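PDB 4J6O: metallophosphoesterase from Clostridium thermocellum, which serves as the 2',3' phosphatase component of the bacterial Pnkp-Hen1 RNA repair system, probably clearing phosphate from the ends of broken RNA with the help of manganese. Local coordinates for residues P93-R102 with V170-E178; A195-Y206 with V217-T225. All coordinates share one frame; numbering follows the deposited sequence.

Overall arrangement
Both contacts belong to one calcineurin-like phosphoesterase core, follow each other along the chain and have centres about 18 Å apart, their nearest atoms being about 7 Å from each other. Interaction 1 packs two helices beside the manganese site of Asp19, His21 and Asp65. Interaction 2 joins two parallel strands, 203-206 and 220-222, whose far end runs on to Asp224, a carboxylate close to that of Asp19. Trp194 bridges the two regions, meeting Phe173 and Tyr206 in edge-to-face ring contacts. A citrate, probably from the crystallisation liquor, marks where they converge: His96 hydrogen-bonds to it, and the side chain of Asp224 lies near it.

Interaction 1 (P93-R102 with V170-E178); sequences PGNHDVKLLR and VREFALYGE
Asn95 and Leu175 bring the two backbones closest, CA to CA 5.0 Å, where the start of helix 95-102 meets the end of helix 170-176 with the segment axes 113° apart. Leu175 fills this junction. Its CG lies anti to the carbonyl carbon (chi1 -64°), and the branched end reaches across so that CD2 settles between Pro93 and Val98, 3.9 Å from CG of the proline and 3.7 Å from CG2 of the valine. Both neighbours are crossed at about a right angle; the proline ring and the valine branches offer CD2 compact apolar surfaces. Tyr176, next along, passes its ring beside Asn95, CE1 lying 3.7 Å from CB of the asparagine, and carries its hydroxyl on to Arg102. There NH1 of Arg102 donates to OH of Tyr176 over 3.1 Å, a bond bent to 148°, with the guanidinium meeting the ring at its edge. A water that donates to O of Asn95 also bonds to this hydroxyl, tying the first turn of one helix to the last of the other. The long, flat arginines each lie over an aliphatic neighbour on their own helix: Val98 CG1 is centred over one face of Arg102, and Leu175 CD1 lies over one face of the Arg171 guanidinium, offset toward its rim. Their ends slide past each other, NH2 of Arg102 being 4.0 Å from NH1 of Arg171, like charges that probably make some cost to the packing. Gly94 is the N-cap, its N donating to OD2 of Asp97 at 2.8 Å. Asp97 also accepts from the backbone of Asp65 and Leu66, and so probably helps to position Asp65, a manganese ligand, from the second shell. Gly94-Asn95-His96-Asp97 is the GNHD signature of calcineurin-like phosphoesterases, whose asparagine and histidine commonly serve metal and phosphate binding in relatives.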
loop_
_atom_site.group_PDB
_atom_site.type_symbol
_atom_site.label_atom_id
_atom_site.label_comp_id
_atom_site.label_asym_id
_atom_site.label_seq_id
_atom_site.Cartn_x
_atom_site.Cartn_y
_atom_site.Cartn_z
ATOM N N PRO A 93 3.190 -5.084 0.970
ATOM C CA PRO A 93 2.264 -5.154 2.079
ATOM C C PRO A 93 2.350 -3.969 3.038
ATOM O O PRO A 93 3.413 -3.467 3.327
ATOM C CB PRO A 93 2.724 -6.449 2.794
ATOM C CG PRO A 93 4.217 -6.419 2.624
ATOM C CD PRO A 93 4.373 -5.936 1.151
ATOM N N GLY A 94 1.174 -3.565 3.554
ATOM C CA GLY A 94 1.126 -2.626 4.658
ATOM C C GLY A 94 0.947 -3.386 5.976
ATOM O O GLY A 94 0.580 -4.590 5.978
ATOM N N ASN A 95 1.138 -2.679 7.088
ATOM C CA ASN A 95 0.973 -3.264 8.394
ATOM C C ASN A 95 -0.442 -3.826 8.599
ATOM O O ASN A 95 -0.645 -4.873 9.262
ATOM C CB ASN A 95 1.375 -2.233 9.492
ATOM C CG ASN A 95 0.732 -0.804 9.313
ATOM O OD1 ASN A 95 0.597 -0.195 8.199
ATOM N ND2 ASN A 95 0.363 -0.250 10.466
ATOM N N HIS A 96 -1.441 -3.109 8.084
ATOM C CA HIS A 96 -2.804 -3.559 8.283
ATOM C C HIS A 96 -3.052 -4.849 7.537
ATOM O O HIS A 96 -3.841 -5.690 8.019
ATOM C CB HIS A 96 -3.802 -2.462 7.802
ATOM C CG HIS A 96 -3.843 -1.265 8.702
ATOM N ND1 HIS A 96 -4.898 -1.004 9.542
ATOM C CD2 HIS A 96 -2.945 -0.257 8.894
ATOM C CE1 HIS A 96 -4.649 0.095 10.229
ATOM N NE2 HIS A 96 -3.467 0.562 9.864
ATOM N N ASP A 97 -2.464 -4.984 6.360
ATOM C CA ASP A 97 -2.681 -6.198 5.558
ATOM C C ASP A 97 -2.126 -7.435 6.279
ATOM O O ASP A 97 -2.797 -8.487 6.360
ATOM C CB ASP A 97 -1.988 -6.064 4.191
ATOM C CG ASP A 97 -2.408 -4.748 3.440
ATOM O OD1 ASP A 97 -3.588 -4.384 3.452
ATOM O OD2 ASP A 97 -1.506 -4.137 2.861
ATOM N N VAL A 98 -0.900 -7.315 6.743
ATOM C CA VAL A 98 -0.196 -8.426 7.430
ATOM C C VAL A 98 -0.891 -8.764 8.734
ATOM O O VAL A 98 -0.998 -9.941 9.122
ATOM C CB VAL A 98 1.296 -8.067 7.649
ATOM C CG1 VAL A 98 2.004 -9.034 8.625
ATOM C CG2 VAL A 98 1.993 -8.075 6.300
ATOM N N LYS A 99 -1.368 -7.738 9.442
ATOM C CA LYS A 99 -2.100 -8.030 10.677
ATOM C C LYS A 99 -3.396 -8.773 10.344
ATOM O O LYS A 99 -3.812 -9.677 11.073
ATOM C CB LYS A 99 -2.416 -6.749 11.425
ATOM C CG LYS A 99 -3.392 -6.936 12.588
ATOM C CD LYS A 99 -3.293 -5.753 13.547
ATOM C CE LYS A 99 -4.355 -5.835 14.620
ATOM N NZ LYS A 99 -4.534 -4.520 15.289
ATOM N N LEU A 100 -4.049 -8.408 9.237
ATOM C CA LEU A 100 -5.261 -9.112 8.849
ATOM C C LEU A 100 -4.944 -10.551 8.551
ATOM O O LEU A 100 -5.721 -11.444 8.932
ATOM C CB LEU A 100 -5.911 -8.488 7.605
ATOM C CG LEU A 100 -7.067 -9.300 6.984
ATOM C CD1 LEU A 100 -8.288 -9.436 7.889
ATOM C CD2 LEU A 100 -7.457 -8.681 5.610
ATOM N N LEU A 101 -3.831 -10.776 7.843
ATOM C CA LEU A 101 -3.402 -12.164 7.545
ATOM C C LEU A 101 -3.195 -12.981 8.822
ATOM O O LEU A 101 -3.662 -14.138 8.910
ATOM C CB LEU A 101 -2.153 -12.191 6.657
ATOM C CG LEU A 101 -1.532 -13.575 6.413
ATOM C CD1 LEU A 101 -2.531 -14.477 5.792
ATOM C CD2 LEU A 101 -0.322 -13.470 5.537
ATOM N N ARG A 102 -2.571 -12.379 9.835
ATOM C CA ARG A 102 -2.365 -13.086 11.115
ATOM C C ARG A 102 -3.704 -13.415 11.756
ATOM O O ARG A 102 -3.862 -14.486 12.314
ATOM C CB ARG A 102 -1.528 -12.233 12.058
ATOM C CG ARG A 102 -0.109 -12.173 11.589
ATOM C CD ARG A 102 0.732 -11.164 12.323
ATOM N NE ARG A 102 2.062 -11.154 11.725
ATOM C CZ ARG A 102 2.903 -10.133 11.778
ATOM N NH1 ARG A 102 2.547 -9.017 12.408
ATOM N NH2 ARG A 102 4.095 -10.231 11.195
ATOM N N VAL A 170 14.497 -6.493 7.493
ATOM C CA VAL A 170 14.124 -5.616 6.383
ATOM C C VAL A 170 12.628 -5.655 6.128
ATOM O O VAL A 170 12.010 -4.600 5.830
ATOM C CB VAL A 170 14.911 -5.977 5.105
ATOM C CG1 VAL A 170 14.492 -5.060 3.944
ATOM C CG2 VAL A 170 16.398 -5.839 5.369
ATOM N N ARG A 171 12.006 -6.818 6.297
ATOM C CA ARG A 171 10.576 -6.880 6.109
ATOM C C ARG A 171 9.861 -6.095 7.233
ATOM O O ARG A 171 8.905 -5.350 6.980
ATOM C CB ARG A 171 10.090 -8.323 6.031
ATOM C CG ARG A 171 8.601 -8.402 6.039
ATOM C CD ARG A 171 8.091 -9.829 6.113
ATOM N NE ARG A 171 6.771 -9.935 5.476
ATOM C CZ ARG A 171 5.627 -10.175 6.111
ATOM N NH1 ARG A 171 5.590 -10.361 7.446
ATOM N NH2 ARG A 171 4.512 -10.241 5.388
ATOM N N GLU A 172 10.378 -6.176 8.455
ATOM C CA GLU A 172 9.757 -5.380 9.508
ATOM C C GLU A 172 9.853 -3.876 9.231
ATOM O O GLU A 172 8.911 -3.096 9.523
ATOM C CB GLU A 172 10.412 -5.712 10.874
ATOM C CG GLU A 172 10.277 -7.143 11.231
ATOM C CD GLU A 172 10.964 -7.469 12.578
ATOM O OE1 GLU A 172 11.321 -6.520 13.323
ATOM O OE2 GLU A 172 11.148 -8.670 12.877
ATOM N N PHE A 173 10.996 -3.452 8.678
ATOM C CA PHE A 173 11.153 -2.039 8.300
ATOM C C PHE A 173 10.091 -1.627 7.263
ATOM O O PHE A 173 9.438 -0.600 7.425
ATOM C CB PHE A 173 12.560 -1.758 7.764
ATOM C CG PHE A 173 12.873 -0.289 7.659
ATOM C CD1 PHE A 173 12.396 0.468 6.586
ATOM C CD2 PHE A 173 13.574 0.369 8.650
ATOM C CE1 PHE A 173 12.642 1.818 6.515
ATOM C CE2 PHE A 173 13.802 1.737 8.588
ATOM C CZ PHE A 173 13.361 2.468 7.503
ATOM N N ALA A 174 9.882 -2.500 6.290
ATOM C CA ALA A 174 8.885 -2.186 5.243
ATOM C C ALA A 174 7.492 -1.979 5.825
ATOM O O ALA A 174 6.668 -1.212 5.330
ATOM C CB ALA A 174 8.842 -3.318 4.202
ATOM N N LEU A 175 7.177 -2.737 6.858
ATOM C CA LEU A 175 5.851 -2.698 7.406
ATOM C C LEU A 175 5.621 -1.564 8.393
ATOM O O LEU A 175 4.542 -0.980 8.432
ATOM C CB LEU A 175 5.537 -4.021 8.110
ATOM C CG LEU A 175 5.483 -5.275 7.240
ATOM C CD1 LEU A 175 5.310 -6.521 8.084
ATOM C CD2 LEU A 175 4.299 -5.180 6.277
ATOM N N TYR A 176 6.629 -1.286 9.227
ATOM C CA TYR A 176 6.534 -0.495 10.469
ATOM C C TYR A 176 7.594 0.630 10.551
ATOM O O TYR A 176 7.540 1.445 11.467
ATOM C CB TYR A 176 6.767 -1.425 11.723
ATOM C CG TYR A 176 5.915 -2.683 11.786
ATOM C CD1 TYR A 176 4.523 -2.604 11.897
ATOM C CD2 TYR A 176 6.483 -3.936 11.721
ATOM C CE1 TYR A 176 3.729 -3.763 11.937
ATOM C CE2 TYR A 176 5.714 -5.088 11.749
ATOM C CZ TYR A 176 4.340 -5.004 11.857
ATOM O OH TYR A 176 3.612 -6.189 11.885
ATOM N N GLY A 177 8.630 0.564 9.721
ATOM C CA GLY A 177 9.795 1.408 9.898
ATOM C C GLY A 177 10.544 0.947 11.150
ATOM O O GLY A 177 10.392 -0.207 11.582
ATOM N N GLU A 178 11.323 1.859 11.724
ATOM C CA GLU A 178 12.004 1.563 13.002
ATOM C C GLU A 178 11.937 2.694 14.002
ATOM O O GLU A 178 11.515 3.822 13.711
ATOM C CB GLU A 178 13.455 1.117 12.789
ATOM C CG GLU A 178 14.396 2.217 12.381
ATOM C CD GLU A 178 15.734 1.689 11.854
ATOM O OE1 GLU A 178 16.636 2.515 11.601
ATOM O OE2 GLU A 178 15.879 0.446 11.728
HETATM O O HOH W 1 0.623 -5.582 11.553
#

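Interaction 2 (A195-Y206 with V217-T225)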
loop_
_atom_site.group_PDB
_atom_site.type_symbol
_atom_site.label_atom_id
_atom_site.label_comp_id
_atom_site.label_asym_id
_atom_site.label_seq_id
_atom_site.Cartn_x
_atom_site.Cartn_y
_atom_site.Cartn_z
ATOM N N ALA A 195 13.924 9.113 6.466
ATOM C CA ALA A 195 13.970 9.835 5.188
ATOM C C ALA A 195 14.897 11.060 5.273
ATOM O O ALA A 195 15.567 11.425 4.301
ATOM C CB ALA A 195 12.560 10.237 4.735
ATOM N N SER A 196 14.960 11.683 6.442
ATOM C CA SER A 196 15.897 12.798 6.607
ATOM C C SER A 196 17.356 12.409 6.433
ATOM O O SER A 196 18.157 13.202 5.932
ATOM C CB SER A 196 15.683 13.520 7.923
ATOM O OG SER A 196 14.476 14.244 7.829
ATOM N N ASP A 197 17.698 11.185 6.817
ATOM C CA ASP A 197 19.075 10.754 6.747
ATOM C C ASP A 197 19.368 10.021 5.458
ATOM O O ASP A 197 20.483 9.548 5.270
ATOM C CB ASP A 197 19.391 9.824 7.915
ATOM C CG ASP A 197 19.431 10.545 9.254
ATOM O OD1 ASP A 197 19.627 11.786 9.277
ATOM O OD2 ASP A 197 19.259 9.853 10.286
ATOM N N TYR A 198 18.370 9.908 4.577
ATOM C CA TYR A 198 18.516 9.133 3.345
ATOM C C TYR A 198 19.359 9.848 2.267
ATOM O O TYR A 198 19.128 11.020 1.926
ATOM C CB TYR A 198 17.125 8.773 2.779
ATOM C CG TYR A 198 17.165 7.881 1.560
ATOM C CD1 TYR A 198 17.402 6.522 1.687
ATOM C CD2 TYR A 198 16.948 8.397 0.281
ATOM C CE1 TYR A 198 17.449 5.673 0.582
ATOM C CE2 TYR A 198 16.961 7.565 -0.829
ATOM C CZ TYR A 198 17.208 6.210 -0.684
ATOM O OH TYR A 198 17.251 5.339 -1.764
ATOM N N ARG A 199 20.336 9.110 1.749
ATOM C CA ARG A 199 21.241 9.625 0.732
ATOM C C ARG A 199 21.421 8.564 -0.352
ATOM O O ARG A 199 22.415 8.538 -1.061
ATOM C CB ARG A 199 22.599 9.983 1.361
ATOM C CG ARG A 199 22.548 11.068 2.429
ATOM C CD ARG A 199 21.927 12.348 1.876
ATOM N NE ARG A 199 21.952 13.464 2.823
ATOM C CZ ARG A 199 21.047 13.689 3.777
ATOM N NH1 ARG A 199 20.017 12.866 3.958
ATOM N NH2 ARG A 199 21.179 14.746 4.566
ATOM N N GLY A 200 20.435 7.690 -0.491
ATOM C CA GLY A 200 20.535 6.579 -1.413
ATOM C C GLY A 200 20.253 7.013 -2.854
ATOM O O GLY A 200 19.657 8.070 -3.123
ATOM N N LYS A 201 20.684 6.169 -3.788
ATOM C CA LYS A 201 20.539 6.448 -5.202
ATOM C C LYS A 201 19.090 6.334 -5.670
ATOM O O LYS A 201 18.637 7.146 -6.477
ATOM C CB LYS A 201 21.420 5.484 -6.005
ATOM C CG LYS A 201 20.952 5.238 -7.441
ATOM C CD LYS A 201 21.611 3.992 -8.034
ATOM C CE LYS A 201 21.008 3.610 -9.376
ATOM N NZ LYS A 201 21.370 2.195 -9.705
ATOM N N ALA A 202 18.383 5.314 -5.187
ATOM C CA ALA A 202 17.016 5.055 -5.666
ATOM C C ALA A 202 16.045 6.059 -5.100
ATOM O O ALA A 202 16.113 6.421 -3.920
ATOM C CB ALA A 202 16.569 3.710 -5.285
ATOM N N LEU A 203 15.128 6.501 -5.940
ATOM C CA LEU A 203 13.992 7.247 -5.450
ATOM C C LEU A 203 13.105 6.275 -4.661
ATOM O O LEU A 203 12.761 5.215 -5.187
ATOM C CB LEU A 203 13.214 7.742 -6.653
ATOM C CG LEU A 203 11.808 8.295 -6.405
ATOM C CD1 LEU A 203 11.872 9.567 -5.592
ATOM C CD2 LEU A 203 11.122 8.570 -7.761
ATOM N N VAL A 204 12.721 6.616 -3.417
ATOM C CA VAL A 204 11.867 5.715 -2.647
ATOM C C VAL A 204 10.501 6.330 -2.560
ATOM O O VAL A 204 10.343 7.415 -2.010
ATOM C CB VAL A 204 12.385 5.507 -1.184
ATOM C CG1 VAL A 204 11.535 4.471 -0.460
ATOM C CG2 VAL A 204 13.882 5.137 -1.213
ATOM N N VAL A 205 9.506 5.624 -3.104
ATOM C CA VAL A 205 8.107 6.092 -3.006
ATOM C C VAL A 205 7.444 5.161 -1.987
ATOM O O VAL A 205 7.502 3.934 -2.118
ATOM C CB VAL A 205 7.440 5.993 -4.356
ATOM C CG1 VAL A 205 6.018 6.522 -4.298
ATOM C CG2 VAL A 205 8.254 6.769 -5.418
ATOM N N TYR A 206 6.829 5.758 -0.976
ATOM C CA TYR A 206 6.300 4.996 0.140
ATOM C C TYR A 206 5.061 5.663 0.691
ATOM O O TYR A 206 4.660 6.717 0.176
ATOM C CB TYR A 206 7.414 4.798 1.226
ATOM C CG TYR A 206 7.797 6.075 1.956
ATOM C CD1 TYR A 206 8.592 7.058 1.357
ATOM C CD2 TYR A 206 7.400 6.246 3.267
ATOM C CE1 TYR A 206 8.914 8.217 2.043
ATOM C CE2 TYR A 206 7.709 7.396 3.977
ATOM C CZ TYR A 206 8.457 8.383 3.338
ATOM O OH TYR A 206 8.786 9.511 4.027
ATOM N N VAL A 217 11.248 14.365 0.588
ATOM C CA VAL A 217 12.412 14.614 1.441
ATOM C C VAL A 217 13.591 13.827 0.862
ATOM O O VAL A 217 13.553 12.600 0.867
ATOM C CB VAL A 217 12.163 14.102 2.889
ATOM C CG1 VAL A 217 13.403 14.221 3.743
ATOM C CG2 VAL A 217 10.981 14.822 3.545
ATOM N N ASN A 218 14.614 14.559 0.414
ATOM C CA ASN A 218 15.741 13.961 -0.284
ATOM C C ASN A 218 15.137 13.142 -1.406
ATOM O O ASN A 218 14.109 13.516 -1.953
ATOM C CB ASN A 218 16.572 13.098 0.664
ATOM C CG ASN A 218 17.125 13.899 1.838
ATOM O OD1 ASN A 218 17.730 14.953 1.656
ATOM N ND2 ASN A 218 16.894 13.409 3.051
ATOM N N ASN A 219 15.728 12.000 -1.721
ATOM C CA ASN A 219 15.222 11.218 -2.821
ATOM C C ASN A 219 14.068 10.337 -2.347
ATOM O O ASN A 219 14.088 9.143 -2.616
ATOM C CB ASN A 219 16.336 10.328 -3.373
ATOM C CG ASN A 219 16.162 10.001 -4.852
ATOM O OD1 ASN A 219 15.394 10.640 -5.559
ATOM N ND2 ASN A 219 16.906 9.010 -5.323
ATOM N N THR A 220 13.085 10.898 -1.630
ATOM C CA THR A 220 12.005 10.041 -1.112
ATOM C C THR A 220 10.720 10.798 -1.171
ATOM O O THR A 220 10.735 12.012 -1.063
ATOM C CB THR A 220 12.200 9.557 0.393
ATOM O OG1 THR A 220 11.928 10.616 1.317
ATOM C CG2 THR A 220 13.634 9.051 0.641
ATOM N N ILE A 221 9.599 10.093 -1.219
ATOM C CA ILE A 221 8.312 10.813 -1.158
ATOM C C ILE A 221 7.246 9.932 -0.535
ATOM O O ILE A 221 7.054 8.781 -0.945
ATOM C CB ILE A 221 7.862 11.287 -2.564
ATOM C CG1 ILE A 221 6.518 12.062 -2.474
ATOM C CG2 ILE A 221 7.794 10.165 -3.601
ATOM C CD1 ILE A 221 6.169 12.792 -3.761
ATOM N N ASN A 222 6.557 10.475 0.445
ATOM C CA ASN A 222 5.495 9.743 1.110
ATOM C C ASN A 222 4.204 10.197 0.434
ATOM O O ASN A 222 3.871 11.398 0.446
ATOM C CB ASN A 222 5.485 10.151 2.585
ATOM C CG ASN A 222 4.349 9.491 3.387
ATOM O OD1 ASN A 222 3.426 8.924 2.823
ATOM N ND2 ASN A 222 4.415 9.606 4.726
ATOM N N ILE A 223 3.508 9.257 -0.174
ATOM C CA ILE A 223 2.278 9.617 -0.899
ATOM C C ILE A 223 0.970 9.156 -0.218
ATOM O O ILE A 223 -0.093 9.108 -0.846
ATOM C CB ILE A 223 2.309 9.075 -2.355
ATOM C CG1 ILE A 223 2.342 7.554 -2.394
ATOM C CG2 ILE A 223 3.489 9.694 -3.141
ATOM C CD1 ILE A 223 2.085 7.011 -3.853
ATOM N N ASP A 224 1.043 8.824 1.077
ATOM C CA ASP A 224 -0.208 8.566 1.805
ATOM C C ASP A 224 -0.860 9.862 2.247
ATOM O O ASP A 224 -0.483 10.402 3.295
ATOM C CB ASP A 224 0.070 7.690 3.038
ATOM C CG ASP A 224 -1.197 7.357 3.813
ATOM O OD1 ASP A 224 -2.269 7.754 3.342
ATOM O OD2 ASP A 224 -1.110 6.666 4.876
ATOM N N THR A 225 -1.830 10.327 1.455
ATOM C CA THR A 225 -2.509 11.600 1.696
ATOM C C THR A 225 -3.833 11.357 2.386
ATOM O O THR A 225 -4.721 12.201 2.336
ATOM C CB THR A 225 -2.650 12.360 0.374
ATOM O OG1 THR A 225 -3.040 11.459 -0.682
ATOM C CG2 THR A 225 -1.277 12.949 0.039
HETATM O O HOH W 2 18.734 11.072 -1.327
HETATM O O HOH W 3 9.658 11.533 2.420
#
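Tyr206 and Asn222 face each other across two neighbouring parallel strands, 203-206 and 220-222, of one sheet in the calcineurin-like phosphoesterase core. The tyrosine CG sits between its own N and carbonyl carbon (chi1 70°), which folds the ring back over the partner strand. CB of Asn222 then lies over one ring face, 4.0 Å from the centroid, a CH-pi contact in which the two side chains cross at about a right angle. The Asn222 amide is turned elsewhere, its ND2 bonding to O of Thr209.

The backbone pairing beneath is regular: Val204 N takes O of Asn219, Ile221 N takes O of Val204 at 2.9 Å, Tyr206 N takes O of Ile221, and Ile223 N takes O of Tyr206 at 2.8 Å. On the other face of the sheet Val205 and Ile221 lie side by side, pointing the same way, with CG2 to CG2 at 3.9 Å. Such beta-branched residues suit extended strands, and Tyr236 of strand 232-238 covers Ile221.

Towards the strand beginnings, the Tyr198 ring crosses Thr220 obliquely, CD2 being 3.4 Å from CG2 of the threonine, while CB of Asn219 meets the ring at its edge. OH of Tyr198 donates to O of Ala202 and also hydrogen-bonds to NE2 of Gln163. Asn218 has a positive phi (53°) with an extended psi (-144°), and its amide turns an N-H toward the turn at 195-198: ND2 donates to O of Ala195 at 2.7 Å, the oxygen in the amide plane and the donor in the carbonyl plane. The Arg199 guanidinium, with OD1 of Asn218 over one face, binds O of Ser196 by an almost straight bond from NH1. At Thr220, OG1 donates to O of Val217 at 2.6 Å and accepts from a water that also hydrogen-bonds to OH of Tyr206.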